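Local coordinates for centrosomal protein of 192 kDa (Homo sapiens, PDB 6FVI) that acts in mitotic centrosome maturation and bipolar spindle assembly as a centrosomal scaffold that activates AURKA and PLK1, here represented by its seventh PapD-like (ASH) domain, at residues A[61-66]-A[79-84]. Residues are numbered along the deposited sequence; the frame is centred on the assembly and turned at random. Where two conformers were deposited one is given.
Sequences APPYVK and YAAFRC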
loop_
_atom_site.group_PDB
_atom_site.type_symbol
_atom_site.label_atom_id
_atom_site.label_comp_id
_atom_site.label_asym_id
_atom_site.label_seq_id
_atom_site.Cartn_x
_atom_site.Cartn_y
_atom_site.Cartn_z
ATOM N N ALA A 61 1.111 -10.017 -4.356
ATOM C CA ALA A 61 1.692 -11.366 -4.322
ATOM C C ALA A 61 2.073 -11.594 -2.873
ATOM O O ALA A 61 2.155 -10.635 -2.093
ATOM C CB ALA A 61 2.914 -11.456 -5.202
ATOM N N PRO A 62 2.376 -12.837 -2.510
ATOM C CA PRO A 62 2.767 -13.110 -1.122
ATOM C C PRO A 62 4.050 -12.373 -0.761
ATOM O O PRO A 62 4.801 -11.941 -1.628
ATOM C CB PRO A 62 2.964 -14.631 -1.098
ATOM C CG PRO A 62 2.028 -15.109 -2.166
ATOM C CD PRO A 62 2.194 -14.090 -3.263
ATOM N N PRO A 63 4.342 -12.249 0.520
ATOM C CA PRO A 63 5.604 -11.604 0.896
ATOM C C PRO A 63 6.785 -12.289 0.270
ATOM O O PRO A 63 6.804 -13.522 0.157
ATOM C CB PRO A 63 5.636 -11.776 2.429
ATOM C CG PRO A 63 4.215 -12.023 2.824
ATOM C CD PRO A 63 3.632 -12.784 1.698
ATOM N N TYR A 64 7.776 -11.504 -0.092
ATOM C CA TYR A 64 9.040 -12.013 -0.553
ATOM C C TYR A 64 10.082 -11.767 0.504
ATOM O O TYR A 64 10.077 -10.730 1.189
ATOM C CB TYR A 64 9.434 -11.432 -1.935
ATOM C CG TYR A 64 9.592 -9.941 -1.998
ATOM C CD1 TYR A 64 8.484 -9.108 -2.172
ATOM C CD2 TYR A 64 10.830 -9.344 -1.920
ATOM C CE1 TYR A 64 8.626 -7.740 -2.259
ATOM C CE2 TYR A 64 10.994 -7.981 -1.997
ATOM C CZ TYR A 64 9.873 -7.176 -2.185
ATOM O OH TYR A 64 9.995 -5.811 -2.262
ATOM N N VAL A 65 10.969 -12.752 0.708
ATOM C CA VAL A 65 11.795 -12.794 1.893
ATOM C C VAL A 65 13.215 -13.176 1.520
ATOM O O VAL A 65 13.448 -14.174 0.831
ATOM C CB VAL A 65 11.234 -13.781 2.927
ATOM C CG1 VAL A 65 11.907 -13.566 4.274
ATOM C CG2 VAL A 65 9.726 -13.629 3.046
ATOM N N LYS A 66 14.170 -12.412 2.021
ATOM C CA LYS A 66 15.571 -12.692 1.744
ATOM C C LYS A 66 16.259 -12.941 3.072
ATOM O O LYS A 66 15.802 -12.545 4.152
ATOM C CB LYS A 66 16.217 -11.543 0.953
ATOM C CG LYS A 66 16.377 -10.238 1.706
ATOM C CD LYS A 66 16.930 -9.097 0.861
ATOM C CE LYS A 66 16.577 -7.773 1.526
ATOM N NZ LYS A 66 16.584 -6.586 0.624
ATOM N N TYR A 79 2.640 -17.755 4.247
ATOM C CA TYR A 79 1.701 -17.196 5.201
ATOM C C TYR A 79 1.745 -15.676 5.074
ATOM O O TYR A 79 2.642 -15.098 4.479
ATOM C CB TYR A 79 2.072 -17.652 6.634
ATOM C CG TYR A 79 3.421 -17.152 7.089
ATOM C CD1 TYR A 79 4.597 -17.833 6.779
ATOM C CD2 TYR A 79 3.541 -15.967 7.815
ATOM C CE1 TYR A 79 5.846 -17.334 7.177
ATOM C CE2 TYR A 79 4.760 -15.473 8.220
ATOM C CZ TYR A 79 5.907 -16.166 7.914
ATOM O OH TYR A 79 7.087 -15.680 8.364
ATOM N N ALA A 80 0.747 -15.042 5.683
ATOM C CA ALA A 80 0.639 -13.583 5.657
ATOM C C ALA A 80 1.484 -12.996 6.770
ATOM O O ALA A 80 1.118 -12.948 7.921
ATOM C CB ALA A 80 -0.798 -13.161 5.783
ATOM N N ALA A 81 2.664 -12.561 6.426
ATOM C CA ALA A 81 3.539 -11.883 7.374
ATOM C C ALA A 81 3.070 -10.472 7.701
ATOM O O ALA A 81 3.390 -9.954 8.759
ATOM C CB ALA A 81 4.948 -11.856 6.853
ATOM N N PHE A 82 2.308 -9.872 6.810
ATOM C CA PHE A 82 1.741 -8.533 7.029
ATOM C C PHE A 82 0.227 -8.637 6.994
ATOM O O PHE A 82 -0.327 -9.330 6.117
ATOM C CB PHE A 82 2.199 -7.548 5.960
ATOM C CG PHE A 82 3.698 -7.380 5.862
ATOM C CD1 PHE A 82 4.376 -6.621 6.807
ATOM C CD2 PHE A 82 4.417 -7.980 4.857
ATOM C CE1 PHE A 82 5.744 -6.445 6.705
ATOM C CE2 PHE A 82 5.789 -7.825 4.768
ATOM C CZ PHE A 82 6.452 -7.069 5.696
ATOM N N ARG A 83 -0.430 -7.895 7.862
ATOM C CA ARG A 83 -1.893 -7.819 7.856
ATOM C C ARG A 83 -2.328 -6.388 8.004
ATOM O O ARG A 83 -1.783 -5.641 8.798
ATOM C CB ARG A 83 -2.480 -8.648 8.982
ATOM C CG ARG A 83 -2.324 -10.140 8.766
ATOM C CD ARG A 83 -3.211 -10.916 9.734
ATOM N NE ARG A 83 -3.190 -12.359 9.485
ATOM C CZ ARG A 83 -3.523 -12.917 8.323
ATOM N NH1 ARG A 83 -3.865 -12.152 7.294
ATOM N NH2 ARG A 83 -3.490 -14.237 8.176
ATOM N N CYS A 84 -3.342 -6.027 7.228
ATOM C CA CYS A 84 -3.897 -4.691 7.256
ATOM C C CYS A 84 -5.315 -4.743 7.785
ATOM O O CYS A 84 -6.042 -5.705 7.517
ATOM C CB CYS A 84 -3.924 -4.101 5.847
ATOM S SG CYS A 84 -2.309 -3.907 5.074
#
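Pro63 and Ala81 mark the nearest backbone approach of segments 61-66 and 79-84, with 6.8 Å between their CA atoms, too wide for paired strands, and no hydrogen bond crosses. Backbone bonds of both run elsewhere: Pro63 with Ala77, Tyr64 with Ala112, Ala81 with Leu104. Both approaching residues lie in loop just ahead of a strand, and both turn their CB toward the opposite segment.

The pyrrolidine ring of Pro63 carries the contact through CG and CD. Its CG lies 4.1 Å from the methyl CB of Ala81 and 4.0 Å from Ala81 N, while CD reaches Tyr79 O at 3.8 Å. Tyr79 contributes its carbonyl: its CB points away, yet chi1 of 63° brings the phenol back toward segment 61-66 without touching it, its OH hydrogen-bonded to Arg106 N and Tyr111 OH. Phe82 also turns in, its CD2 4.5 Å from Pro63 CG, while its ring meets Phe103.

Only 123 Å² is buried, summed over both sides. This small, buried contact of an apolar ring with a methyl and the main chain joins the two layers of the PapD-like beta-sandwich near one end; without directional bonds across it, its geometry is consistent with van der Waals packing alone.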